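Local structure of putative exported protein (Bacteroides fragilis, 3FZX) at residues I19-Y24 / M82-T87; L129-K134 / N139-S144; V151-V156 / A162-K167. The protein is of unknown function but binds calcium and has a fold related to the LolA/LolB clan, consistent with lipid binding in a probably exported protein. All blocks are in the same frame, centred on the assembly; numbering follows the deposited sequence.

Interaction 1: I19-Y24 / M82-T87; sequences ITRNCY and MGDVAT
Arg21 reaches from strand 18-25 to Asp84 in the loop that follows strand 77-81 and makes a buried salt bridge. It grips end-on, NH1 and NH2 both converging on a single carboxylate oxygen: NH1 lies 3.0 Å from Asp84 OD1, with an N-H...O angle of 145°. The carboxylate oxygen sits at the edge of the guanidinium, near its plane, yet both nitrogens approach OD1 from the same face of the carboxylate, the two planes being 62° apart. A bend at chi3 (80°) of Arg21 turns the guanidinium onto its partner. Tyr36 OH is also hydrogen-bonded to Asp84 OD1, while Arg21 NE is taken up by Ser211 OG. Thr87 flanks the bridge, with its CG2 3.3 Å from Arg21 NH2 and its CB 3.9 Å from Cys23 SG. Within the loop, Asp84 O accepts twice, from Thr87 N and, at 3.0 Å, from Thr87 OG1, closing the short 3-10 turn. With two arginine N-H groups directed at one buried oxygen, the carboxylate probably stays ionised, its charge balanced by the arginine, so that the 3-10 turn is tied by an ionic link to the barrel wall.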
loop_
_atom_site.group_PDB
_atom_site.type_symbol
_atom_site.label_atom_id
_atom_site.label_comp_id
_atom_site.label_asym_id
_atom_site.label_seq_id
_atom_site.Cartn_x
_atom_site.Cartn_y
_atom_site.Cartn_z
ATOM N N ILE A 19 -13.144 16.611 5.017
ATOM C CA ILE A 19 -14.335 15.917 4.527
ATOM C C ILE A 19 -14.835 15.052 5.671
ATOM O O ILE A 19 -14.028 14.368 6.310
ATOM C CB ILE A 19 -14.010 14.954 3.337
ATOM C CG1 ILE A 19 -13.530 15.726 2.105
ATOM C CG2 ILE A 19 -15.214 14.109 2.935
ATOM C CD1 ILE A 19 -14.383 16.814 1.697
ATOM N N THR A 20 -16.142 15.098 5.939
ATOM C CA THR A 20 -16.770 14.277 6.962
ATOM C C THR A 20 -17.783 13.381 6.302
ATOM O O THR A 20 -18.571 13.843 5.490
ATOM C CB THR A 20 -17.474 15.132 7.987
ATOM O OG1 THR A 20 -16.525 16.053 8.509
ATOM C CG2 THR A 20 -18.076 14.276 9.143
ATOM N N ARG A 21 -17.746 12.094 6.651
ATOM C CA ARG A 21 -18.725 11.142 6.185
ATOM C C ARG A 21 -19.344 10.431 7.416
ATOM O O ARG A 21 -18.634 10.025 8.343
ATOM C CB ARG A 21 -18.060 10.158 5.227
ATOM C CG ARG A 21 -19.071 9.449 4.349
ATOM C CD ARG A 21 -18.515 8.832 3.078
ATOM N NE ARG A 21 -17.884 7.547 3.370
ATOM C CZ ARG A 21 -16.582 7.300 3.367
ATOM N NH1 ARG A 21 -15.711 8.247 3.040
ATOM N NH2 ARG A 21 -16.149 6.078 3.674
ATOM N N ASN A 22 -20.666 10.312 7.427
ATOM C CA ASN A 22 -21.398 9.666 8.517
ATOM C C ASN A 22 -21.717 8.217 8.158
ATOM O O ASN A 22 -21.998 7.926 6.984
ATOM C CB ASN A 22 -22.702 10.429 8.833
ATOM C CG ASN A 22 -22.459 11.693 9.627
ATOM O OD1 ASN A 22 -21.327 12.034 9.955
ATOM N ND2 ASN A 22 -23.524 12.382 9.955
ATOM N N CYS A 23 -21.698 7.336 9.176
ATOM C CA CYS A 23 -22.006 5.903 9.020
ATOM C C CYS A 23 -23.257 5.544 9.761
ATOM O O CYS A 23 -23.401 5.946 10.916
ATOM C CB CYS A 23 -20.873 5.060 9.591
ATOM S SG CYS A 23 -19.306 5.484 8.789
ATOM N N TYR A 24 -24.116 4.753 9.109
ATOM C CA TYR A 24 -25.434 4.405 9.624
ATOM C C TYR A 24 -25.716 2.892 9.611
ATOM O O TYR A 24 -25.211 2.169 8.741
ATOM C CB TYR A 24 -26.539 5.100 8.785
ATOM C CG TYR A 24 -26.369 6.598 8.676
ATOM C CD1 TYR A 24 -26.898 7.449 9.648
ATOM C CD2 TYR A 24 -25.685 7.173 7.586
ATOM C CE1 TYR A 24 -26.722 8.839 9.565
ATOM C CE2 TYR A 24 -25.524 8.545 7.486
ATOM C CZ TYR A 24 -26.042 9.377 8.485
ATOM O OH TYR A 24 -25.861 10.737 8.436
HETATM N N MSE A 82 -7.325 1.996 1.357
HETATM C CA MSE A 82 -8.652 1.406 1.466
HETATM C C MSE A 82 -9.393 1.789 2.755
HETATM O O MSE A 82 -10.359 1.133 3.131
HETATM C CB MSE A 82 -8.516 -0.121 1.351
HETATM C CG MSE A 82 -8.101 -0.602 -0.019
HETATM SE SE MSE A 82 -7.790 -2.525 0.072
HETATM C CE MSE A 82 -9.683 -3.115 0.303
ATOM N N GLY A 83 -8.934 2.832 3.441
ATOM C CA GLY A 83 -9.617 3.383 4.617
ATOM C C GLY A 83 -11.141 3.271 4.582
ATOM O O GLY A 83 -11.757 2.786 5.542
ATOM N N ASP A 84 -11.739 3.654 3.463
ATOM C CA ASP A 84 -13.186 3.639 3.313
ATOM C C ASP A 84 -13.891 2.286 3.559
ATOM O O ASP A 84 -14.999 2.266 4.112
ATOM C CB ASP A 84 -13.556 4.262 1.965
ATOM C CG ASP A 84 -13.013 5.739 1.834
ATOM O OD1 ASP A 84 -13.296 6.562 2.752
ATOM O OD2 ASP A 84 -12.277 6.054 0.851
ATOM N N VAL A 85 -13.252 1.161 3.229
ATOM C CA VAL A 85 -13.842 -0.148 3.534
ATOM C C VAL A 85 -13.789 -0.413 5.058
ATOM O O VAL A 85 -14.487 -1.283 5.537
ATOM C CB VAL A 85 -13.200 -1.343 2.731
ATOM C CG1 VAL A 85 -12.902 -0.947 1.285
ATOM C CG2 VAL A 85 -11.951 -1.860 3.404
ATOM N N ALA A 86 -12.965 0.334 5.809
ATOM C CA ALA A 86 -13.022 0.301 7.286
ATOM C C ALA A 86 -14.340 0.868 7.853
ATOM O O ALA A 86 -14.609 0.699 9.048
ATOM C CB ALA A 86 -11.818 1.019 7.930
ATOM N N THR A 87 -15.169 1.503 7.023
ATOM C CA THR A 87 -16.487 1.923 7.490
ATOM C C THR A 87 -17.461 0.754 7.568
ATOM O O THR A 87 -18.601 0.950 7.938
ATOM C CB THR A 87 -17.121 3.072 6.670
ATOM O OG1 THR A 87 -17.650 2.568 5.445
ATOM C CG2 THR A 87 -16.125 4.172 6.395
#

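Interaction 2: L129-K134 / N139-S144; sequences LRLYQK and NRAEIS
Arg130 and Glu142 lie side by side on neighbouring antiparallel strands, a non-hydrogen-bonded pair whose side chains point the same way. Along Arg130, CB passes 3.9 Å from Ala141 O, and CG then runs beside Glu142 CG at the same distance. CD continues the extended chain to within 3.8 Å of Glu142 OE1. Arg130 NE donates at 2.7 Å to the anti lone pair of Glu142 OE1, and NH2 adds a second, more bent bond to OE1, meeting it nearly along the C-O axis. This side-on grip keeps the guanidinium and carboxylate planes only 10° apart. The far end of Arg130 belongs to the dimer: NH1 forms a salt bridge with Glu49 of the second subunit, and NH2 also donates to Ser46 OG and Cys73 O there. Tyr132 OH, on the same face, bonds Glu49 of the second subunit as well.

On the reverse face Leu129, Leu131, Ala141 and Ile143 make an apolar patch, Leu131 CD1 standing 4.3 Å from Ile143 CD1. Paired backbone bonds link Leu129 with Ile143 and Leu131 with Ala141. Nearer the turn, Asn139 ND2 donates to Gln133 OE1 at 2.8 Å, almost straight at 173° and in the carbonyl plane, although the two amides stand nearly perpendicular. Asn139 CG is anti to its backbone nitrogen (chi1 -179°), which carries the amide toward Gln133. This is an antiparallel beta hairpin of the barrel wall, with one charged face at the dimer interface and the other packed against helix 89-94.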
loop_
_atom_site.group_PDB
_atom_site.type_symbol
_atom_site.label_atom_id
_atom_site.label_comp_id
_atom_site.label_asym_id
_atom_site.label_seq_id
_atom_site.Cartn_x
_atom_site.Cartn_y
_atom_site.Cartn_z
ATOM N N LEU A 129 -7.838 -5.450 2.916
ATOM C CA LEU A 129 -7.507 -4.658 4.084
ATOM C C LEU A 129 -7.498 -5.588 5.285
ATOM O O LEU A 129 -8.446 -6.344 5.486
ATOM C CB LEU A 129 -8.555 -3.552 4.287
ATOM C CG LEU A 129 -8.361 -2.617 5.472
ATOM C CD1 LEU A 129 -7.121 -1.730 5.333
ATOM C CD2 LEU A 129 -9.638 -1.811 5.644
ATOM N N ARG A 130 -6.430 -5.524 6.079
ATOM C CA ARG A 130 -6.332 -6.278 7.327
ATOM C C ARG A 130 -6.189 -5.303 8.494
ATOM O O ARG A 130 -5.420 -4.345 8.407
ATOM C CB ARG A 130 -5.153 -7.255 7.266
ATOM C CG ARG A 130 -5.451 -8.457 6.305
ATOM C CD ARG A 130 -4.239 -9.249 6.020
ATOM N NE ARG A 130 -4.535 -10.503 5.332
ATOM C CZ ARG A 130 -3.634 -11.390 4.928
ATOM N NH1 ARG A 130 -2.332 -11.169 5.093
ATOM N NH2 ARG A 130 -4.035 -12.512 4.342
ATOM N N LEU A 131 -6.948 -5.543 9.569
ATOM C CA LEU A 131 -6.868 -4.738 10.781
ATOM C C LEU A 131 -6.446 -5.641 11.935
ATOM O O LEU A 131 -6.776 -6.824 11.974
ATOM C CB LEU A 131 -8.205 -4.052 11.090
ATOM C CG LEU A 131 -8.796 -3.224 9.944
ATOM C CD1 LEU A 131 -9.669 -4.062 9.034
ATOM C CD2 LEU A 131 -9.581 -2.040 10.476
ATOM N N TYR A 132 -5.675 -5.099 12.856
ATOM C CA TYR A 132 -5.211 -5.888 14.003
ATOM C C TYR A 132 -4.850 -4.982 15.139
ATOM O O TYR A 132 -4.338 -3.903 14.920
ATOM C CB TYR A 132 -3.981 -6.734 13.664
ATOM C CG TYR A 132 -3.192 -6.235 12.490
ATOM C CD1 TYR A 132 -2.173 -5.282 12.622
ATOM C CD2 TYR A 132 -3.477 -6.741 11.222
ATOM C CE1 TYR A 132 -1.484 -4.845 11.489
ATOM C CE2 TYR A 132 -2.813 -6.324 10.106
ATOM C CZ TYR A 132 -1.832 -5.389 10.222
ATOM O OH TYR A 132 -1.254 -5.069 9.032
ATOM N N GLN A 133 -5.126 -5.438 16.353
ATOM C CA GLN A 133 -4.736 -4.729 17.563
ATOM C C GLN A 133 -3.363 -5.196 18.059
ATOM O O GLN A 133 -3.164 -6.375 18.342
ATOM C CB GLN A 133 -5.762 -4.958 18.675
ATOM C CG GLN A 133 -5.492 -4.117 19.926
ATOM C CD GLN A 133 -6.580 -4.261 20.966
ATOM O OE1 GLN A 133 -7.700 -4.685 20.662
ATOM N NE2 GLN A 133 -6.256 -3.911 22.209
ATOM N N LYS A 134 -2.448 -4.242 18.193
ATOM C CA LYS A 134 -1.142 -4.475 18.781
ATOM C C LYS A 134 -1.363 -4.770 20.261
ATOM O O LYS A 134 -2.035 -4.005 20.941
ATOM C CB LYS A 134 -0.249 -3.236 18.617
ATOM C CG LYS A 134 1.222 -3.521 18.891
ATOM C CD LYS A 134 2.034 -2.256 19.128
ATOM C CE LYS A 134 3.473 -2.609 19.523
ATOM N NZ LYS A 134 4.109 -1.492 20.277
ATOM N N ASN A 139 -7.997 -9.779 18.471
ATOM C CA ASN A 139 -8.796 -8.731 17.871
ATOM C C ASN A 139 -8.183 -8.331 16.528
ATOM O O ASN A 139 -7.435 -7.371 16.443
ATOM C CB ASN A 139 -8.937 -7.521 18.801
ATOM C CG ASN A 139 -9.772 -6.434 18.198
ATOM O OD1 ASN A 139 -10.624 -6.702 17.360
ATOM N ND2 ASN A 139 -9.506 -5.184 18.585
ATOM N N ARG A 140 -8.507 -9.096 15.491
ATOM C CA ARG A 140 -8.114 -8.766 14.128
ATOM C C ARG A 140 -9.215 -9.080 13.118
ATOM O O ARG A 140 -10.164 -9.803 13.423
ATOM C CB ARG A 140 -6.846 -9.517 13.753
ATOM C CG ARG A 140 -6.950 -10.997 13.718
ATOM C CD ARG A 140 -5.574 -11.588 13.523
ATOM N NE ARG A 140 -5.629 -13.022 13.254
ATOM C CZ ARG A 140 -5.870 -13.964 14.173
ATOM N NH1 ARG A 140 -6.132 -13.669 15.443
ATOM N NH2 ARG A 140 -5.889 -15.219 13.810
ATOM N N ALA A 141 -9.052 -8.568 11.903
ATOM C CA ALA A 141 -10.046 -8.741 10.861
ATOM C C ALA A 141 -9.395 -8.625 9.493
ATOM O O ALA A 141 -8.364 -7.978 9.358
ATOM C CB ALA A 141 -11.133 -7.661 11.019
ATOM N N GLU A 142 -10.012 -9.247 8.495
ATOM C CA GLU A 142 -9.634 -9.094 7.092
ATOM C C GLU A 142 -10.864 -8.754 6.247
ATOM O O GLU A 142 -11.898 -9.451 6.340
ATOM C CB GLU A 142 -9.017 -10.364 6.563
ATOM C CG GLU A 142 -8.618 -10.298 5.080
ATOM C CD GLU A 142 -8.008 -11.598 4.585
ATOM O OE1 GLU A 142 -6.800 -11.821 4.757
ATOM O OE2 GLU A 142 -8.736 -12.405 3.993
ATOM N N ILE A 143 -10.762 -7.694 5.438
ATOM C CA ILE A 143 -11.843 -7.325 4.496
ATOM C C ILE A 143 -11.321 -7.419 3.060
ATOM O O ILE A 143 -10.451 -6.639 2.648
ATOM C CB ILE A 143 -12.416 -5.912 4.721
ATOM C CG1 ILE A 143 -12.912 -5.723 6.168
ATOM C CG2 ILE A 143 -13.631 -5.677 3.767
ATOM C CD1 ILE A 143 -13.180 -4.259 6.548
ATOM N N SER A 144 -11.839 -8.379 2.315
ATOM C CA SER A 144 -11.436 -8.581 0.931
ATOM C C SER A 144 -12.507 -8.018 0.013
ATOM O O SER A 144 -13.677 -8.379 0.141
ATOM C CB SER A 144 -11.253 -10.063 0.654
ATOM O OG SER A 144 -10.487 -10.233 -0.527
#

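Interaction 3: V151-V156 / A162-K167; sequences VTTETV and AFYCTK
A classic beta bulge interrupts the pairing where Val151 and Thr152 both face Lys167. Val151 N donates to Lys167 O at 2.9 Å, and Lys167 N returns a bond to Thr152 O, so two residues on one strand are set against one on the other. The extended Lys167 side chain crosses both residues at a slant: its CD is 3.8 Å from Val151 CG1 and its CB 4.0 Å from Thr152 CG2. The Val151 side chain is also about 5 Å from that of Glu149, a calcium-binding residue of this protein, though no calcium is bound to Glu149 in this chain. The Lys167 ammonium meets Glu154 through a water, which donates to Glu154 OE2 and accepts from Lys167 NZ at 2.7 Å; the two charged atoms themselves stay 4.4 Å apart. Glu154 OE2 also accepts from Trp188 NE1, and Lys167 makes a cation-pi contact with Tyr186.

On the other face Tyr164 leans diagonally across strand 151-156. Its CG is anti to the backbone nitrogen (chi1 -163°), and the ring has Glu154 N over one face and Thr155 OG1 at the edge, 3.6 Å from Tyr164 CD1. The phenol oxygen ends 2.7 Å from Thr153 OG1 in a hydroxyl-hydroxyl hydrogen bond. Beyond the bulge, Val156 CG2 packs 3.9 Å from Cys165 SG.

Strand 180-190 borders strand 161-175 in the barrel sheet, and its Trp188 touches Val156, Cys165 and Lys167. Phe163 reaches Leu213 and Ile216 of strand 207-217, and the loop residue Ala111 lies against Thr153 and Thr166.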
loop_
_atom_site.group_PDB
_atom_site.type_symbol
_atom_site.label_atom_id
_atom_site.label_comp_id
_atom_site.label_asym_id
_atom_site.label_seq_id
_atom_site.Cartn_x
_atom_site.Cartn_y
_atom_site.Cartn_z
ATOM N N VAL A 151 -21.420 0.388 -12.718
ATOM C CA VAL A 151 -22.885 0.332 -12.814
ATOM C C VAL A 151 -23.408 1.479 -13.696
ATOM O O VAL A 151 -24.039 1.254 -14.727
ATOM C CB VAL A 151 -23.535 0.397 -11.416
ATOM C CG1 VAL A 151 -25.067 0.421 -11.542
ATOM C CG2 VAL A 151 -23.054 -0.792 -10.543
ATOM N N THR A 152 -23.116 2.700 -13.287
ATOM C CA THR A 152 -23.565 3.877 -13.988
ATOM C C THR A 152 -22.846 5.130 -13.460
ATOM O O THR A 152 -22.008 5.058 -12.519
ATOM C CB THR A 152 -25.101 4.064 -13.825
ATOM O OG1 THR A 152 -25.546 5.075 -14.729
ATOM C CG2 THR A 152 -25.497 4.478 -12.383
ATOM N N THR A 153 -23.159 6.270 -14.079
ATOM C CA THR A 153 -22.819 7.570 -13.487
ATOM C C THR A 153 -24.136 8.289 -13.258
ATOM O O THR A 153 -25.058 8.157 -14.059
ATOM C CB THR A 153 -21.858 8.406 -14.328
ATOM O OG1 THR A 153 -22.471 8.751 -15.577
ATOM C CG2 THR A 153 -20.545 7.628 -14.574
ATOM N N GLU A 154 -24.248 8.998 -12.138
ATOM C CA GLU A 154 -25.498 9.653 -11.791
ATOM C C GLU A 154 -25.246 10.646 -10.668
ATOM O O GLU A 154 -24.232 10.545 -9.973
ATOM C CB GLU A 154 -26.545 8.617 -11.352
ATOM C CG GLU A 154 -26.146 7.840 -10.083
ATOM C CD GLU A 154 -27.107 6.719 -9.688
ATOM O OE1 GLU A 154 -28.146 6.515 -10.338
ATOM O OE2 GLU A 154 -26.808 6.030 -8.695
ATOM N N THR A 155 -26.176 11.595 -10.506
ATOM C CA THR A 155 -26.139 12.546 -9.394
ATOM C C THR A 155 -26.624 11.872 -8.111
ATOM O O THR A 155 -27.563 11.068 -8.140
ATOM C CB THR A 155 -26.972 13.803 -9.695
ATOM O OG1 THR A 155 -26.312 14.519 -10.737
ATOM C CG2 THR A 155 -27.089 14.730 -8.489
ATOM N N VAL A 156 -25.922 12.154 -7.012
ATOM C CA VAL A 156 -26.254 11.643 -5.690
ATOM C C VAL A 156 -26.447 12.860 -4.793
ATOM O O VAL A 156 -25.604 13.746 -4.772
ATOM C CB VAL A 156 -25.122 10.765 -5.095
ATOM C CG1 VAL A 156 -25.524 10.272 -3.716
ATOM C CG2 VAL A 156 -24.792 9.556 -6.027
ATOM N N ALA A 162 -25.188 17.969 -3.897
ATOM C CA ALA A 162 -25.450 17.040 -4.994
ATOM C C ALA A 162 -24.171 16.927 -5.827
ATOM O O ALA A 162 -23.612 17.939 -6.274
ATOM C CB ALA A 162 -26.633 17.522 -5.860
ATOM N N PHE A 163 -23.705 15.700 -6.018
ATOM C CA PHE A 163 -22.470 15.427 -6.744
ATOM C C PHE A 163 -22.692 14.372 -7.839
ATOM O O PHE A 163 -23.366 13.364 -7.621
ATOM C CB PHE A 163 -21.402 14.974 -5.754
ATOM C CG PHE A 163 -21.126 15.985 -4.694
ATOM C CD1 PHE A 163 -20.358 17.116 -4.977
ATOM C CD2 PHE A 163 -21.659 15.843 -3.421
ATOM C CE1 PHE A 163 -20.126 18.094 -3.994
ATOM C CE2 PHE A 163 -21.439 16.818 -2.438
ATOM C CZ PHE A 163 -20.665 17.929 -2.718
ATOM N N TYR A 164 -22.143 14.621 -9.022
ATOM C CA TYR A 164 -22.177 13.656 -10.118
ATOM C C TYR A 164 -21.112 12.627 -9.806
ATOM O O TYR A 164 -19.943 12.979 -9.611
ATOM C CB TYR A 164 -21.930 14.333 -11.482
ATOM C CG TYR A 164 -22.364 13.471 -12.649
ATOM C CD1 TYR A 164 -23.713 13.213 -12.862
ATOM C CD2 TYR A 164 -21.443 12.908 -13.521
ATOM C CE1 TYR A 164 -24.149 12.418 -13.912
ATOM C CE2 TYR A 164 -21.873 12.104 -14.608
ATOM C CZ TYR A 164 -23.237 11.877 -14.783
ATOM O OH TYR A 164 -23.719 11.103 -15.812
ATOM N N CYS A 165 -21.530 11.367 -9.718
ATOM C CA CYS A 165 -20.686 10.279 -9.260
ATOM C C CYS A 165 -20.620 9.104 -10.213
ATOM O O CYS A 165 -21.519 8.908 -11.045
ATOM C CB CYS A 165 -21.275 9.703 -7.971
ATOM S SG CYS A 165 -21.127 10.795 -6.617
ATOM N N THR A 166 -19.568 8.309 -10.035
ATOM C CA THR A 166 -19.485 6.982 -10.633
ATOM C C THR A 166 -19.957 5.967 -9.591
ATOM O O THR A 166 -19.508 6.010 -8.446
ATOM C CB THR A 166 -18.040 6.651 -11.060
ATOM O OG1 THR A 166 -17.718 7.467 -12.183
ATOM C CG2 THR A 166 -17.889 5.158 -11.433
ATOM N N LYS A 167 -20.872 5.086 -10.001
ATOM C CA LYS A 167 -21.416 4.026 -9.150
ATOM C C LYS A 167 -20.783 2.700 -9.507
ATOM O O LYS A 167 -20.771 2.302 -10.667
ATOM C CB LYS A 167 -22.921 3.892 -9.325
ATOM C CG LYS A 167 -23.568 2.839 -8.400
ATOM C CD LYS A 167 -25.060 2.763 -8.610
ATOM C CE LYS A 167 -25.692 1.624 -7.833
ATOM N NZ LYS A 167 -27.212 1.740 -7.873
HETATM O O HOH W 1 -28.588 4.005 -7.918
#

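How the interactions relate
From the N terminus, interaction 1 comes first, joining the opening strand 18-25 to the loop ahead of helix 89-94 and closing a long, mostly beta excursion. Interactions 2 and 3 follow as short hairpin closures in series; none of the three nests within or crosses another. Strand 136-158 serves both hairpins, pairing with 127-133 near its start and with 161-175 near its end; the centres of interactions 2 and 3 lie about 30 Å apart, on opposite sides of the chain's centre. Interactions 1 and 2 touch directly: Val85 packs on Leu129 and Ile143, bringing the 82-87 turn against the 127-133/136-158 hairpin. Interaction 3 touches neither, but shares their barrel sheet.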